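Local structure of SmhA (Serratia marcescens, 7A27) at residues Q24-L35 / Q283-T294. The protein is one component of Smh, a tripartite alpha-pore forming toxin, and probably acts with its partner proteins in making membrane pores. Sequence-based numbering, arbitrary orientation.
Sequences QALLNQSYSNLL and QAQLFVDTYVLT
Gln-283 meets Leu-35 where helices 14-37 and 272-299, antiparallel in the helical bundle of SmhA, pack with local axes 8.9 Å apart and directions 156° apart. CD2 of Leu-35 lies against CB of Gln-283, whose NE2 is hydrogen-bonded to Gln-38 OE1 and Ser-234 O, beyond the two segments. One turn on, Leu-286 crosses the phenol of Tyr-31 at about a right angle: its CB stands 3.5 Å from the ring centroid, almost exactly on the normal, a CH-pi contact, while CD1 reaches toward CE1. Ile-180 and Ala-177 of helix 160-188 adjoin this pair. The ring of Phe-287 is carried to the flank of the interface by a chi1 of 174°, toward Leu-35 and Ser-32; CD1 of Leu-35 rests 3.6 Å from CB of Phe-287. OG of Ser-32 lies beside the ring of Phe-287 and donates to Asn-28 O, a carbonyl that also accepts from Ser-32 N. Thr-290 is the knob of the interface, seated in a hole formed by Gln-24, Leu-27, Asn-28 and Tyr-31. CG2 of Thr-290 meets the edge of the Tyr-31 ring at CE2, and OG1 lies on the side of the buried Asn-28 amide. Leu-293 then lies across the bent side chain of Gln-24. At the last turn Thr-294 OG1 donates to Thr-290 O (2.8 Å) and sits 3.4 Å from CB of Gln-24.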
loop_
_atom_site.group_PDB
_atom_site.type_symbol
_atom_site.label_atom_id
_atom_site.label_comp_id
_atom_site.label_asym_id
_atom_site.label_seq_id
_atom_site.Cartn_x
_atom_site.Cartn_y
_atom_site.Cartn_z
ATOM N N GLN A 24 -1.694 -0.727 2.800
ATOM C CA GLN A 24 -0.509 -1.424 2.241
ATOM C C GLN A 24 0.107 -0.568 1.142
ATOM O O GLN A 24 1.323 -0.424 1.155
ATOM C CB GLN A 24 -0.891 -2.828 1.762
ATOM C CG GLN A 24 -1.535 -3.709 2.829
ATOM C CD GLN A 24 -0.663 -4.069 4.011
ATOM O OE1 GLN A 24 0.537 -3.793 4.068
ATOM N NE2 GLN A 24 -1.270 -4.718 4.989
ATOM N N ALA A 25 -0.686 -0.009 0.235
ATOM C CA ALA A 25 -0.197 0.826 -0.890
ATOM C C ALA A 25 0.580 2.020 -0.348
ATOM O O ALA A 25 1.636 2.294 -0.907
ATOM C CB ALA A 25 -1.328 1.291 -1.782
ATOM N N LEU A 26 0.085 2.719 0.679
ATOM C CA LEU A 26 0.783 3.890 1.271
ATOM C C LEU A 26 2.123 3.432 1.838
ATOM O O LEU A 26 3.119 4.110 1.608
ATOM C CB LEU A 26 -0.059 4.523 2.379
ATOM C CG LEU A 26 -1.274 5.314 1.929
ATOM C CD1 LEU A 26 -2.156 5.648 3.117
ATOM C CD2 LEU A 26 -0.877 6.573 1.202
ATOM N N LEU A 27 2.126 2.348 2.600
ATOM C CA LEU A 27 3.363 1.796 3.191
ATOM C C LEU A 27 4.309 1.407 2.043
ATOM O O LEU A 27 5.481 1.757 2.111
ATOM C CB LEU A 27 3.029 0.611 4.103
ATOM C CG LEU A 27 4.223 -0.002 4.819
ATOM C CD1 LEU A 27 4.983 1.035 5.595
ATOM C CD2 LEU A 27 3.797 -1.091 5.768
ATOM N N ASN A 28 3.809 0.776 0.986
ATOM C CA ASN A 28 4.646 0.304 -0.146
ATOM C C ASN A 28 5.217 1.526 -0.878
ATOM O O ASN A 28 6.275 1.406 -1.512
ATOM C CB ASN A 28 3.869 -0.610 -1.094
ATOM C CG ASN A 28 4.768 -1.586 -1.831
ATOM O OD1 ASN A 28 5.885 -1.872 -1.394
ATOM N ND2 ASN A 28 4.278 -2.119 -2.942
ATOM N N GLN A 29 4.539 2.662 -0.792
ATOM C CA GLN A 29 4.987 3.950 -1.382
ATOM C C GLN A 29 6.274 4.341 -0.639
ATOM O O GLN A 29 7.257 4.724 -1.321
ATOM C CB GLN A 29 3.837 4.961 -1.255
ATOM C CG GLN A 29 3.979 6.237 -2.054
ATOM C CD GLN A 29 2.754 7.127 -1.955
ATOM O OE1 GLN A 29 1.888 6.950 -1.110
ATOM N NE2 GLN A 29 2.663 8.120 -2.829
ATOM N N SER A 30 6.274 4.198 0.700
ATOM C CA SER A 30 7.403 4.549 1.600
ATOM C C SER A 30 8.545 3.550 1.391
ATOM O O SER A 30 9.691 3.986 1.383
ATOM C CB SER A 30 6.981 4.620 3.055
ATOM O OG SER A 30 5.973 5.599 3.275
ATOM N N TYR A 31 8.253 2.267 1.200
ATOM C CA TYR A 31 9.284 1.224 0.946
ATOM C C TYR A 31 9.900 1.436 -0.436
ATOM O O TYR A 31 11.069 1.107 -0.592
ATOM C CB TYR A 31 8.741 -0.193 1.129
ATOM C CG TYR A 31 8.435 -0.585 2.552
ATOM C CD1 TYR A 31 9.239 -0.173 3.603
ATOM C CD2 TYR A 31 7.408 -1.461 2.844
ATOM C CE1 TYR A 31 8.968 -0.544 4.911
ATOM C CE2 TYR A 31 7.128 -1.854 4.140
ATOM C CZ TYR A 31 7.909 -1.386 5.171
ATOM O OH TYR A 31 7.652 -1.766 6.440
ATOM N N SER A 32 9.153 1.978 -1.394
ATOM C CA SER A 32 9.705 2.354 -2.722
ATOM C C SER A 32 10.675 3.516 -2.527
ATOM O O SER A 32 11.770 3.456 -3.102
ATOM C CB SER A 32 8.641 2.724 -3.705
ATOM O OG SER A 32 7.765 1.636 -3.879
ATOM N N ASN A 33 10.286 4.525 -1.741
ATOM C CA ASN A 33 11.133 5.712 -1.488
ATOM C C ASN A 33 12.416 5.274 -0.777
ATOM O O ASN A 33 13.472 5.881 -1.043
ATOM C CB ASN A 33 10.400 6.778 -0.680
ATOM C CG ASN A 33 9.443 7.597 -1.516
ATOM O OD1 ASN A 33 9.763 7.994 -2.647
ATOM N ND2 ASN A 33 8.279 7.882 -0.943
ATOM N N LEU A 34 12.333 4.259 0.083
ATOM C CA LEU A 34 13.504 3.770 0.843
ATOM C C LEU A 34 14.487 3.128 -0.145
ATOM O O LEU A 34 15.669 3.424 -0.054
ATOM C CB LEU A 34 13.049 2.782 1.919
ATOM C CG LEU A 34 14.154 2.245 2.822
ATOM C CD1 LEU A 34 14.728 3.330 3.719
ATOM C CD2 LEU A 34 13.636 1.109 3.666
ATOM N N LEU A 35 14.008 2.295 -1.068
ATOM C CA LEU A 35 14.849 1.615 -2.095
ATOM C C LEU A 35 15.538 2.623 -3.019
ATOM O O LEU A 35 16.695 2.325 -3.462
ATOM C CB LEU A 35 13.965 0.690 -2.925
ATOM C CG LEU A 35 13.651 -0.651 -2.281
ATOM C CD1 LEU A 35 12.581 -1.348 -3.093
ATOM C CD2 LEU A 35 14.902 -1.506 -2.183
ATOM N N GLN A 283 15.570 -4.653 2.558
ATOM C CA GLN A 283 14.780 -3.547 1.944
ATOM C C GLN A 283 13.870 -4.122 0.849
ATOM O O GLN A 283 12.690 -3.716 0.783
ATOM C CB GLN A 283 15.721 -2.468 1.411
ATOM C CG GLN A 283 16.513 -1.725 2.483
ATOM C CD GLN A 283 17.607 -0.861 1.905
ATOM O OE1 GLN A 283 18.144 -1.134 0.819
ATOM N NE2 GLN A 283 17.930 0.203 2.630
ATOM N N ALA A 284 14.375 -5.058 0.039
ATOM C CA ALA A 284 13.607 -5.730 -1.035
ATOM C C ALA A 284 12.419 -6.453 -0.411
ATOM O O ALA A 284 11.303 -6.280 -0.916
ATOM C CB ALA A 284 14.493 -6.690 -1.785
ATOM N N GLN A 285 12.685 -7.242 0.643
ATOM C CA GLN A 285 11.682 -8.038 1.398
ATOM C C GLN A 285 10.511 -7.119 1.748
ATOM O O GLN A 285 9.392 -7.499 1.430
ATOM C CB GLN A 285 12.303 -8.631 2.664
ATOM C CG GLN A 285 11.448 -9.649 3.419
ATOM C CD GLN A 285 11.505 -11.012 2.777
ATOM O OE1 GLN A 285 12.569 -11.638 2.684
ATOM N NE2 GLN A 285 10.350 -11.477 2.324
ATOM N N LEU A 286 10.750 -5.957 2.363
ATOM C CA LEU A 286 9.654 -5.052 2.798
ATOM C C LEU A 286 8.808 -4.671 1.588
ATOM O O LEU A 286 7.572 -4.758 1.688
ATOM C CB LEU A 286 10.214 -3.795 3.470
ATOM C CG LEU A 286 10.913 -4.021 4.804
ATOM C CD1 LEU A 286 11.517 -2.720 5.321
ATOM C CD2 LEU A 286 9.946 -4.626 5.820
ATOM N N PHE A 287 9.467 -4.284 0.492
ATOM C CA PHE A 287 8.814 -3.842 -0.768
ATOM C C PHE A 287 7.996 -4.987 -1.364
ATOM O O PHE A 287 6.790 -4.794 -1.583
ATOM C CB PHE A 287 9.840 -3.312 -1.764
ATOM C CG PHE A 287 9.288 -2.961 -3.120
ATOM C CD1 PHE A 287 8.486 -1.845 -3.300
ATOM C CD2 PHE A 287 9.599 -3.728 -4.220
ATOM C CE1 PHE A 287 7.963 -1.527 -4.541
ATOM C CE2 PHE A 287 9.123 -3.379 -5.475
ATOM C CZ PHE A 287 8.292 -2.289 -5.631
ATOM N N VAL A 288 8.607 -6.152 -1.582
ATOM C CA VAL A 288 7.943 -7.304 -2.253
ATOM C C VAL A 288 6.829 -7.869 -1.370
ATOM O O VAL A 288 5.792 -8.236 -1.928
ATOM C CB VAL A 288 8.958 -8.390 -2.635
ATOM C CG1 VAL A 288 8.275 -9.634 -3.161
ATOM C CG2 VAL A 288 9.944 -7.859 -3.659
ATOM N N ASP A 289 7.035 -7.988 -0.062
ATOM C CA ASP A 289 5.996 -8.534 0.850
ATOM C C ASP A 289 4.764 -7.624 0.785
ATOM O O ASP A 289 3.649 -8.162 0.594
ATOM C CB ASP A 289 6.471 -8.671 2.305
ATOM C CG ASP A 289 7.401 -9.834 2.609
ATOM O OD1 ASP A 289 7.494 -10.763 1.768
ATOM O OD2 ASP A 289 8.014 -9.803 3.701
ATOM N N THR A 290 4.925 -6.300 0.913
ATOM C CA THR A 290 3.747 -5.397 0.965
ATOM C C THR A 290 3.201 -5.229 -0.453
ATOM O O THR A 290 1.999 -4.915 -0.566
ATOM C CB THR A 290 3.996 -4.112 1.763
ATOM O OG1 THR A 290 4.697 -3.194 0.940
ATOM C CG2 THR A 290 4.735 -4.377 3.054
ATOM N N TYR A 291 3.996 -5.467 -1.501
ATOM C CA TYR A 291 3.465 -5.441 -2.889
ATOM C C TYR A 291 2.452 -6.578 -3.003
ATOM O O TYR A 291 1.354 -6.371 -3.517
ATOM C CB TYR A 291 4.556 -5.602 -3.944
ATOM C CG TYR A 291 4.162 -5.128 -5.317
ATOM C CD1 TYR A 291 3.355 -5.888 -6.144
ATOM C CD2 TYR A 291 4.595 -3.900 -5.787
ATOM C CE1 TYR A 291 3.001 -5.445 -7.414
ATOM C CE2 TYR A 291 4.236 -3.435 -7.040
ATOM C CZ TYR A 291 3.443 -4.213 -7.859
ATOM O OH TYR A 291 3.125 -3.729 -9.091
ATOM N N VAL A 292 2.815 -7.748 -2.489
ATOM C CA VAL A 292 1.961 -8.966 -2.511
ATOM C C VAL A 292 0.659 -8.669 -1.746
ATOM O O VAL A 292 -0.425 -9.058 -2.240
ATOM C CB VAL A 292 2.712 -10.187 -1.950
ATOM C CG1 VAL A 292 1.778 -11.352 -1.725
ATOM C CG2 VAL A 292 3.848 -10.623 -2.846
ATOM N N LEU A 293 0.744 -8.013 -0.589
ATOM C CA LEU A 293 -0.458 -7.694 0.225
ATOM C C LEU A 293 -1.309 -6.677 -0.537
ATOM O O LEU A 293 -2.542 -6.775 -0.460
ATOM C CB LEU A 293 -0.077 -7.170 1.611
ATOM C CG LEU A 293 0.459 -8.212 2.591
ATOM C CD1 LEU A 293 0.626 -7.586 3.971
ATOM C CD2 LEU A 293 -0.450 -9.420 2.699
ATOM N N THR A 294 -0.679 -5.762 -1.283
ATOM C CA THR A 294 -1.402 -4.740 -2.082
ATOM C C THR A 294 -2.203 -5.503 -3.137
ATOM O O THR A 294 -3.409 -5.332 -3.151
ATOM C CB THR A 294 -0.446 -3.662 -2.596
ATOM O OG1 THR A 294 0.163 -3.052 -1.454
ATOM C CG2 THR A 294 -1.132 -2.596 -3.420
#